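Local structure of beta-1,4-exocellulase (Thermobifida fusca, 4AVO) at residues D4-G9 against R128-I133; G335-V340 against Y349-P354; H220-N225 against S280-L285. The protein probably hydrolyses cellulose from chain ends, releasing cellobiose, this chain being the catalytic domain of a family 6 cellobiohydrolase. The protein carries 1 engineered substitution. All blocks are in the same frame, centred on the assembly; numbering follows the deposited sequence.

Contact 1: residues D4-G9 against R128-I133; sequences DNPFEG and RIVAII. With CA (calcium ion), chain C.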
loop_
_atom_site.group_PDB
_atom_site.type_symbol
_atom_site.label_atom_id
_atom_site.label_comp_id
_atom_site.label_asym_id
_atom_site.label_seq_id
_atom_site.Cartn_x
_atom_site.Cartn_y
_atom_site.Cartn_z
ATOM N N ASP A 4 -13.231 -10.263 14.694
ATOM C CA ASP A 4 -13.804 -9.407 13.664
ATOM C C ASP A 4 -12.741 -8.452 13.109
ATOM O O ASP A 4 -12.582 -8.317 11.894
ATOM C CB ASP A 4 -14.988 -8.618 14.243
ATOM C CG ASP A 4 -15.874 -7.982 13.170
ATOM O OD1 ASP A 4 -15.625 -8.154 11.956
ATOM O OD2 ASP A 4 -16.842 -7.297 13.557
ATOM N N ASN A 5 -12.016 -7.808 14.014
ATOM C CA ASN A 5 -11.006 -6.819 13.662
ATOM C C ASN A 5 -9.742 -7.135 14.452
ATOM O O ASN A 5 -9.710 -6.933 15.666
ATOM C CB ASN A 5 -11.531 -5.417 13.995
ATOM C CG ASN A 5 -10.553 -4.297 13.632
ATOM O OD1 ASN A 5 -10.890 -3.117 13.745
ATOM N ND2 ASN A 5 -9.361 -4.653 13.199
ATOM N N PRO A 6 -8.695 -7.640 13.776
ATOM C CA PRO A 6 -7.469 -8.031 14.495
ATOM C C PRO A 6 -6.704 -6.882 15.166
ATOM O O PRO A 6 -5.891 -7.123 16.050
ATOM C CB PRO A 6 -6.619 -8.710 13.414
ATOM C CG PRO A 6 -7.132 -8.143 12.117
ATOM C CD PRO A 6 -8.602 -7.912 12.329
ATOM N N PHE A 7 -6.976 -5.645 14.766
ATOM C CA PHE A 7 -6.334 -4.490 15.390
ATOM C C PHE A 7 -7.013 -4.114 16.704
ATOM O O PHE A 7 -6.418 -3.452 17.552
ATOM C CB PHE A 7 -6.304 -3.311 14.416
ATOM C CG PHE A 7 -5.472 -3.580 13.192
ATOM C CD1 PHE A 7 -6.036 -4.179 12.072
ATOM C CD2 PHE A 7 -4.114 -3.271 13.179
ATOM C CE1 PHE A 7 -5.265 -4.451 10.945
ATOM C CE2 PHE A 7 -3.337 -3.545 12.060
ATOM C CZ PHE A 7 -3.912 -4.132 10.940
ATOM N N GLU A 8 -8.250 -4.575 16.868
ATOM C CA GLU A 8 -9.078 -4.233 18.020
ATOM C C GLU A 8 -8.581 -4.911 19.295
ATOM O O GLU A 8 -8.413 -6.133 19.337
ATOM C CB GLU A 8 -10.535 -4.595 17.715
ATOM C CG GLU A 8 -11.541 -4.281 18.802
ATOM C CD GLU A 8 -12.978 -4.385 18.303
ATOM O OE1 GLU A 8 -13.236 -5.140 17.338
ATOM O OE2 GLU A 8 -13.849 -3.697 18.868
ATOM N N GLY A 9 -8.330 -4.100 20.324
ATOM C CA GLY A 9 -7.879 -4.590 21.629
ATOM C C GLY A 9 -6.457 -5.128 21.661
ATOM O O GLY A 9 -6.069 -5.825 22.608
ATOM N N ARG A 128 -1.633 -12.119 16.659
ATOM C CA ARG A 128 -2.412 -11.989 15.433
ATOM C C ARG A 128 -1.504 -11.513 14.308
ATOM O O ARG A 128 -0.820 -10.502 14.440
ATOM C CB ARG A 128 -3.550 -10.998 15.626
ATOM C CG ARG A 128 -4.500 -11.406 16.733
ATOM C CD ARG A 128 -5.254 -10.221 17.205
ATOM N NE ARG A 128 -6.080 -10.529 18.370
ATOM C CZ ARG A 128 -6.955 -9.671 18.879
ATOM N NH1 ARG A 128 -7.099 -8.481 18.320
ATOM N NH2 ARG A 128 -7.689 -10.006 19.934
ATOM N N ILE A 129 -1.507 -12.254 13.209
ATOM C CA ILE A 129 -0.670 -11.919 12.073
ATOM C C ILE A 129 -1.570 -11.381 10.971
ATOM O O ILE A 129 -2.419 -12.093 10.451
ATOM C CB ILE A 129 0.119 -13.144 11.571
ATOM C CG1 ILE A 129 1.021 -13.688 12.683
ATOM C CG2 ILE A 129 0.956 -12.783 10.333
ATOM C CD1 ILE A 129 1.501 -15.115 12.437
ATOM N N VAL A 130 -1.401 -10.110 10.647
ATOM C CA VAL A 130 -2.147 -9.525 9.547
ATOM C C VAL A 130 -1.278 -9.672 8.307
ATOM O O VAL A 130 -0.199 -9.103 8.238
ATOM C CB VAL A 130 -2.516 -8.050 9.817
ATOM C CG1 VAL A 130 -2.957 -7.352 8.534
ATOM C CG2 VAL A 130 -3.620 -7.966 10.856
ATOM N N ALA A 131 -1.741 -10.470 7.350
ATOM C CA ALA A 131 -0.998 -10.683 6.111
ATOM C C ALA A 131 -1.566 -9.787 5.028
ATOM O O ALA A 131 -2.723 -9.932 4.632
ATOM C CB ALA A 131 -1.047 -12.152 5.683
ATOM N N ILE A 132 -0.745 -8.838 4.586
ATOM C CA ILE A 132 -1.113 -7.915 3.517
ATOM C C ILE A 132 -0.685 -8.527 2.189
ATOM O O ILE A 132 0.506 -8.713 1.943
ATOM C CB ILE A 132 -0.451 -6.525 3.717
ATOM C CG1 ILE A 132 -0.804 -5.933 5.098
ATOM C CG2 ILE A 132 -0.837 -5.572 2.585
ATOM C CD1 ILE A 132 -2.272 -5.594 5.304
ATOM N N ILE A 133 -1.659 -8.840 1.336
ATOM C CA ILE A 133 -1.380 -9.648 0.142
ATOM C C ILE A 133 -1.103 -8.860 -1.140
ATOM O O ILE A 133 -2.008 -8.268 -1.732
ATOM C CB ILE A 133 -2.506 -10.691 -0.121
ATOM C CG1 ILE A 133 -2.923 -11.393 1.184
ATOM C CG2 ILE A 133 -2.074 -11.685 -1.222
ATOM C CD1 ILE A 133 -1.830 -12.220 1.864
HETATM CA CA CA C . -14.165 -8.058 10.075
HETATM O O HOH W 1 -13.367 -9.963 8.371
HETATM O O HOH W 2 -14.271 -5.647 10.518
HETATM O O HOH W 3 -12.221 -7.232 8.972
HETATM O O HOH W 4 -14.805 -10.418 10.385
#
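Val130 points its CG2 methyl at two side chains of the N-terminal loop, Pro6 and Phe7, near the N-terminal ends of the parallel strands that form the distorted alpha/beta barrel of glycoside hydrolase family 6. A chi1 of 165° sets CG1 anti to the backbone N and CG2 anti to the carbonyl carbon, and CG2 is the branch that comes closer to the loop. It lies 3.7 Å from Pro6 CG and 3.8 Å from Phe7 CZ, and both side chains cross the valine at about a right angle. The proline touches with CG, the phenylalanine with the CZ end of its ring. Phe7 also reaches strands 75-81 and 346-350, consistent with a ring that fills this end of the barrel.

Two residues back on the strand, Arg128 stretches out from CG to NE and holds the loop by its backbone. Its NH1 donates to Pro6 O and to Glu8 O, each at 2.9 Å, and both oxygens lie close to the guanidinium plane. The grip fastens the type I turn from Asn5 to Glu8, whose own Glu8 N to Asn5 O bond measures 3.0 Å. Ahead of the turn, Asp4 binds the calcium ion through both O and OD1. The two carbonyls meet NH1 differently: the nitrogen sits 53° above the carbonyl plane of Pro6, but is tilted only 26° from that of Glu8.

Contact 2: residues G335-V340 against Y349-P354; sequences GERPTV and YVWVKP. With BGC (beta-D-glucopyranose), chain B; BGC (beta-D-glucopyranose), chain D.
The indole of Trp351 has Pro338 over one face and backbone carbonyls along its edge, where the chain leaves a beta hairpin at the rim of the family 6 barrel. Pro338 CD stands 3.8 Å from the centroid of the five-membered ring and almost on its normal, a CH-pi contact in which the two side chains cross at about a right angle. In the plane of the indole, at the benzo end, is Gly335 O. NE1 donates to Glu336 O at 2.9 Å, but the bond is bent, 142° at the hydrogen, and the acceptor lies 24° out of the ring plane. Thr288 OG1 is a second partner of that carbonyl. Arg337 runs alongside the indole in the same direction, its CD 3.5 Å from CZ2. Bends at chi2 and chi3 then bring NH1 back to Gly335 O, while NH2 bonds Pro418 O.

The other flat group, Tyr349, meets Glu336 at its edge: the OE2 atom of Glu336 lies 3.6 Å from CE2, with the carboxylate and ring planes 58° apart. The backbone of Tyr349 joins that of Thr339 in an antiparallel hydrogen-bonded pair, each N donating to the other's O, and the OG1 of Thr339 turns back to Arg337 O. After Trp351 the chain enters the substrate tunnel. Here Lys353 passes its extended end between two glucose units. Its NZ, bonded also to Ser358 O, donates to O6 (2.8 Å) and O5 (2.9 Å) of the chain B glucose and to O3 of the chain D glucose at 2.9 Å.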
loop_
_atom_site.group_PDB
_atom_site.type_symbol
_atom_site.label_atom_id
_atom_site.label_comp_id
_atom_site.label_asym_id
_atom_site.label_seq_id
_atom_site.Cartn_x
_atom_site.Cartn_y
_atom_site.Cartn_z
ATOM N N GLY A 335 1.081 10.657 7.828
ATOM C CA GLY A 335 -0.344 10.781 8.089
ATOM C C GLY A 335 -0.707 10.376 9.499
ATOM O O GLY A 335 0.154 10.299 10.386
ATOM N N GLU A 336 -1.994 10.113 9.698
ATOM C CA GLU A 336 -2.516 9.628 10.971
ATOM C C GLU A 336 -1.709 8.434 11.449
ATOM O O GLU A 336 -1.392 7.540 10.663
ATOM C CB GLU A 336 -3.968 9.205 10.793
ATOM C CG GLU A 336 -4.934 10.351 10.702
ATOM C CD GLU A 336 -5.663 10.563 11.995
ATOM O OE1 GLU A 336 -5.053 11.084 12.956
ATOM O OE2 GLU A 336 -6.847 10.175 12.058
ATOM N N ARG A 337 -1.365 8.423 12.733
ATOM C CA ARG A 337 -0.676 7.271 13.297
ATOM C C ARG A 337 -1.652 6.100 13.369
ATOM O O ARG A 337 -2.864 6.318 13.337
ATOM C CB ARG A 337 -0.040 7.611 14.650
ATOM C CG ARG A 337 1.378 8.179 14.520
ATOM C CD ARG A 337 1.427 9.482 13.709
ATOM N NE ARG A 337 0.999 10.637 14.492
ATOM C CZ ARG A 337 0.686 11.830 13.987
ATOM N NH1 ARG A 337 0.716 12.058 12.675
ATOM N NH2 ARG A 337 0.319 12.803 14.805
ATOM N N PRO A 338 -1.137 4.852 13.406
ATOM C CA PRO A 338 -2.030 3.692 13.405
ATOM C C PRO A 338 -3.132 3.807 14.460
ATOM O O PRO A 338 -2.858 4.112 15.630
ATOM C CB PRO A 338 -1.079 2.523 13.681
ATOM C CG PRO A 338 0.197 2.957 13.008
ATOM C CD PRO A 338 0.281 4.445 13.309
ATOM N N THR A 339 -4.367 3.572 14.020
ATOM C CA THR A 339 -5.570 3.878 14.796
ATOM C C THR A 339 -6.620 2.812 14.511
ATOM O O THR A 339 -6.882 2.505 13.349
ATOM C CB THR A 339 -6.147 5.249 14.372
ATOM O OG1 THR A 339 -5.174 6.267 14.606
ATOM C CG2 THR A 339 -7.420 5.592 15.150
ATOM N N VAL A 340 -7.219 2.263 15.569
ATOM C CA VAL A 340 -8.292 1.257 15.437
ATOM C C VAL A 340 -9.649 1.879 15.052
ATOM O O VAL A 340 -10.067 2.896 15.628
ATOM C CB VAL A 340 -8.460 0.435 16.738
ATOM C CG1 VAL A 340 -9.604 -0.580 16.618
ATOM C CG2 VAL A 340 -7.153 -0.276 17.096
ATOM N N TYR A 349 -6.487 2.635 10.442
ATOM C CA TYR A 349 -5.422 3.302 9.705
ATOM C C TYR A 349 -4.138 2.620 10.133
ATOM O O TYR A 349 -3.935 2.357 11.321
ATOM C CB TYR A 349 -5.345 4.797 10.018
ATOM C CG TYR A 349 -6.572 5.594 9.623
ATOM C CD1 TYR A 349 -7.365 5.216 8.535
ATOM C CD2 TYR A 349 -6.943 6.729 10.349
ATOM C CE1 TYR A 349 -8.491 5.950 8.177
ATOM C CE2 TYR A 349 -8.065 7.474 9.993
ATOM C CZ TYR A 349 -8.834 7.075 8.916
ATOM O OH TYR A 349 -9.953 7.800 8.573
ATOM N N VAL A 350 -3.276 2.325 9.165
ATOM C CA VAL A 350 -2.044 1.600 9.427
ATOM C C VAL A 350 -0.884 2.244 8.684
ATOM O O VAL A 350 -1.087 2.976 7.721
ATOM C CB VAL A 350 -2.142 0.115 8.988
ATOM C CG1 VAL A 350 -3.022 -0.677 9.953
ATOM C CG2 VAL A 350 -2.676 0.005 7.568
ATOM N N TRP A 351 0.323 1.962 9.150
ATOM C CA TRP A 351 1.549 2.312 8.443
ATOM C C TRP A 351 2.114 1.039 7.841
ATOM O O TRP A 351 2.727 0.223 8.535
ATOM C CB TRP A 351 2.555 2.937 9.406
ATOM C CG TRP A 351 2.246 4.365 9.757
ATOM C CD1 TRP A 351 1.086 5.045 9.518
ATOM C CD2 TRP A 351 3.107 5.273 10.454
ATOM N NE1 TRP A 351 1.181 6.334 10.001
ATOM C CE2 TRP A 351 2.410 6.496 10.584
ATOM C CE3 TRP A 351 4.404 5.171 10.976
ATOM C CZ2 TRP A 351 2.969 7.617 11.209
ATOM C CZ3 TRP A 351 4.963 6.286 11.601
ATOM C CH2 TRP A 351 4.237 7.495 11.714
ATOM N N VAL A 352 1.862 0.846 6.554
ATOM C CA VAL A 352 2.293 -0.375 5.888
ATOM C C VAL A 352 3.616 -0.126 5.185
ATOM O O VAL A 352 4.602 -0.806 5.459
ATOM C CB VAL A 352 1.217 -0.907 4.934
ATOM C CG1 VAL A 352 1.740 -2.117 4.151
ATOM C CG2 VAL A 352 0.002 -1.303 5.753
ATOM N N LYS A 353 3.638 0.849 4.282
ATOM C CA LYS A 353 4.908 1.343 3.765
ATOM C C LYS A 353 5.644 2.020 4.927
ATOM O O LYS A 353 5.108 2.939 5.535
ATOM C CB LYS A 353 4.681 2.336 2.625
ATOM C CG LYS A 353 5.973 2.943 2.062
ATOM C CD LYS A 353 6.827 1.922 1.312
ATOM C CE LYS A 353 8.094 2.563 0.773
ATOM N NZ LYS A 353 8.903 1.625 -0.056
ATOM N N PRO A 354 6.858 1.550 5.263
ATOM C CA PRO A 354 7.544 2.148 6.411
ATOM C C PRO A 354 8.153 3.501 6.043
ATOM O O PRO A 354 8.947 3.573 5.098
ATOM C CB PRO A 354 8.643 1.127 6.740
ATOM C CG PRO A 354 8.238 -0.140 6.009
ATOM C CD PRO A 354 7.577 0.367 4.761
HETATM C C2 BGC B . 10.221 -2.395 -2.157
HETATM C C3 BGC B . 10.583 -3.416 -1.077
HETATM C C4 BGC B . 10.424 -2.820 0.316
HETATM C C5 BGC B . 9.051 -2.153 0.441
HETATM C C6 BGC B . 8.864 -1.434 1.779
HETATM C C1 BGC B . 8.847 -1.754 -1.919
HETATM O O2 BGC B . 10.275 -3.034 -3.413
HETATM O O3 BGC B . 11.903 -3.881 -1.254
HETATM O O4 BGC B . 10.579 -3.847 1.266
HETATM O O5 BGC B . 8.862 -1.208 -0.600
HETATM O O6 BGC B . 9.708 -0.299 1.838
HETATM C C2 BGC D . 5.743 1.441 -4.244
HETATM C C3 BGC D . 7.052 1.085 -3.503
HETATM C C4 BGC D . 7.160 -0.370 -3.051
HETATM C C5 BGC D . 6.299 -1.215 -4.000
HETATM C C6 BGC D . 4.945 -1.512 -3.367
HETATM C C1 BGC D . 5.398 0.561 -5.461
HETATM O O2 BGC D . 5.965 2.742 -4.722
HETATM O O3 BGC D . 7.208 1.927 -2.378
HETATM O O4 BGC D . 8.536 -0.786 -2.960
HETATM O O5 BGC D . 6.112 -0.666 -5.309
HETATM O O6 BGC D . 4.091 -0.405 -3.533
#

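Contact 3: residues H220-N225 against S280-L285; sequences HGFISN and SDIGML. With CA (calcium ion), chain C.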
loop_
_atom_site.group_PDB
_atom_site.type_symbol
_atom_site.label_atom_id
_atom_site.label_comp_id
_atom_site.label_asym_id
_atom_site.label_seq_id
_atom_site.Cartn_x
_atom_site.Cartn_y
_atom_site.Cartn_z
ATOM N N HIS A 220 -10.108 -11.393 5.002
ATOM C CA HIS A 220 -10.562 -10.636 6.154
ATOM C C HIS A 220 -10.917 -9.206 5.799
ATOM O O HIS A 220 -11.733 -8.572 6.466
ATOM C CB HIS A 220 -9.513 -10.660 7.265
ATOM C CG HIS A 220 -10.115 -10.700 8.630
ATOM N ND1 HIS A 220 -10.564 -11.868 9.203
ATOM C CD2 HIS A 220 -10.377 -9.716 9.521
ATOM C CE1 HIS A 220 -11.068 -11.603 10.396
ATOM N NE2 HIS A 220 -10.969 -10.303 10.610
ATOM N N GLY A 221 -10.296 -8.693 4.746
ATOM C CA GLY A 221 -10.616 -7.365 4.278
ATOM C C GLY A 221 -9.702 -6.927 3.165
ATOM O O GLY A 221 -9.088 -7.759 2.492
ATOM N N PHE A 222 -9.634 -5.612 2.978
ATOM C CA PHE A 222 -8.906 -5.000 1.882
ATOM C C PHE A 222 -8.130 -3.803 2.397
ATOM O O PHE A 222 -8.511 -3.190 3.399
ATOM C CB PHE A 222 -9.890 -4.577 0.779
ATOM C CG PHE A 222 -10.554 -5.736 0.106
ATOM C CD1 PHE A 222 -11.601 -6.415 0.730
ATOM C CD2 PHE A 222 -10.108 -6.181 -1.133
ATOM C CE1 PHE A 222 -12.198 -7.512 0.123
ATOM C CE2 PHE A 222 -10.703 -7.278 -1.751
ATOM C CZ PHE A 222 -11.751 -7.942 -1.119
ATOM N N ILE A 223 -7.024 -3.489 1.731
ATOM C CA ILE A 223 -6.233 -2.313 2.092
ATOM C C ILE A 223 -6.016 -1.396 0.898
ATOM O O ILE A 223 -5.695 -1.855 -0.205
ATOM C CB ILE A 223 -4.878 -2.692 2.763
ATOM C CG1 ILE A 223 -4.084 -1.428 3.123
ATOM C CG2 ILE A 223 -4.061 -3.643 1.867
ATOM C CD1 ILE A 223 -3.062 -1.638 4.208
ATOM N N SER A 224 -6.200 -0.097 1.125
ATOM C CA SER A 224 -5.970 0.901 0.083
ATOM C C SER A 224 -4.802 1.804 0.451
ATOM O O SER A 224 -4.410 1.883 1.621
ATOM C CB SER A 224 -7.224 1.748 -0.156
ATOM O OG SER A 224 -7.291 2.843 0.752
ATOM N N ASN A 225 -4.246 2.472 -0.562
ATOM C CA ASN A 225 -3.222 3.508 -0.381
ATOM C C ASN A 225 -1.835 2.994 0.040
ATOM O O ASN A 225 -0.983 3.777 0.455
ATOM C CB ASN A 225 -3.733 4.597 0.585
ATOM C CG ASN A 225 -3.199 5.993 0.263
ATOM O OD1 ASN A 225 -2.950 6.798 1.170
ATOM N ND2 ASN A 225 -3.047 6.297 -1.013
ATOM N N SER A 280 -19.864 -10.084 4.577
ATOM C CA SER A 280 -20.439 -8.813 5.018
ATOM C C SER A 280 -19.674 -8.191 6.194
ATOM O O SER A 280 -19.872 -7.014 6.514
ATOM C CB SER A 280 -21.913 -8.997 5.383
ATOM O OG SER A 280 -22.028 -9.773 6.557
ATOM N N ASP A 281 -18.814 -8.975 6.840
ATOM C CA ASP A 281 -18.006 -8.452 7.946
ATOM C C ASP A 281 -16.574 -8.072 7.561
ATOM O O ASP A 281 -15.729 -7.856 8.439
ATOM C CB ASP A 281 -18.028 -9.397 9.162
ATOM C CG ASP A 281 -17.567 -10.816 8.833
ATOM O OD1 ASP A 281 -17.017 -11.063 7.733
ATOM O OD2 ASP A 281 -17.760 -11.703 9.695
ATOM N N ILE A 282 -16.298 -7.964 6.260
ATOM C CA ILE A 282 -14.990 -7.463 5.826
ATOM C C ILE A 282 -14.787 -6.032 6.336
ATOM O O ILE A 282 -15.749 -5.287 6.537
ATOM C CB ILE A 282 -14.775 -7.531 4.275
ATOM C CG1 ILE A 282 -15.827 -6.709 3.519
ATOM C CG2 ILE A 282 -14.722 -8.981 3.785
ATOM C CD1 ILE A 282 -15.411 -6.350 2.098
ATOM N N GLY A 283 -13.531 -5.667 6.567
ATOM C CA GLY A 283 -13.176 -4.328 7.011
ATOM C C GLY A 283 -12.062 -3.809 6.128
ATOM O O GLY A 283 -11.331 -4.592 5.521
ATOM N N MET A 284 -11.938 -2.491 6.041
ATOM C CA MET A 284 -10.947 -1.890 5.162
ATOM C C MET A 284 -9.780 -1.314 5.956
ATOM O O MET A 284 -9.947 -0.866 7.090
ATOM C CB MET A 284 -11.591 -0.800 4.286
ATOM C CG MET A 284 -12.925 -1.210 3.634
ATOM S SD MET A 284 -12.779 -2.637 2.531
ATOM C CE MET A 284 -12.312 -1.828 0.992
ATOM N N LEU A 285 -8.597 -1.336 5.354
ATOM C CA LEU A 285 -7.448 -0.620 5.896
ATOM C C LEU A 285 -7.020 0.486 4.948
ATOM O O LEU A 285 -7.141 0.356 3.728
ATOM C CB LEU A 285 -6.268 -1.565 6.129
ATOM C CG LEU A 285 -6.486 -2.831 6.949
ATOM C CD1 LEU A 285 -5.211 -3.652 6.937
ATOM C CD2 LEU A 285 -6.895 -2.464 8.379
HETATM CA CA CA C . -14.165 -8.058 10.075
HETATM O O HOH W 1 -13.367 -9.963 8.371
HETATM O O HOH W 3 -12.221 -7.232 8.972
HETATM O O HOH W 2 -14.271 -5.647 10.518
HETATM O O HOH W 4 -14.805 -10.418 10.385
#
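His220 O is gripped from several quarters: Gly283 N reaches it in a long, weak bond of 3.4 Å, and two calcium-bound waters, 1 and 3, donate to it at 2.9 Å each. The carbonyl stands where two neighbouring parallel strands of the family 6 barrel, 221-224 and 283-287, begin to pair. Here Asp281 gives its backbone O to the calcium ion at 2.3 Å, so the metal's water shell ties the loop ahead of one strand to the start of the other. Water 1 also rests over the centre of the His220 ring.

Along the strands the bonds become shorter and firmer. Phe222 N donates to Gly283 O, Leu285 N to Phe222 O at 2.7 Å, and Ser224 N to Leu285 O at 2.8 Å.

On one face of the sheet, toward helix 262-276, Met284 folds back at chi2 and chi3 and sets CE 3.7 Å from Phe222 CB. The sulfur approaches the Phe222 ring obliquely in a Met-aromatic contact, while Ile282 CD1 touches the same ring at CE1 and CD1. Phe278 meets Phe222 edge-to-face. The other face points to the barrel interior. There Ile223 has CG1 anti to the backbone N (chi1 180°), which lays this branch against Leu285, with Ile223 CG1 3.7 Å from Leu285 CB.

All three contacts are built on the same barrel sheet. Contacts 1 and 3, with centres about 10 Å apart, share the calcium: Asp4 O and OD1, Asp281 O and four waters make up its seven ligands, and Asp4 O also lies 2.9 Å from His220 NE2, a probable hydrogen bond. Inside the barrel Phe7 of contact 1 joins the other two, its CE1 3.6 Å from Leu285 CD2 and its CE2 3.6 Å from Val350 CG1. Contact 2 meets contact 3 where Val352 CG2 lies 3.4 Å from Ile223 CD1. The metal marks the N-terminal end of the strands, whereas Lys353 of contact 2 reaches the bound sugars in the tunnel at the other end.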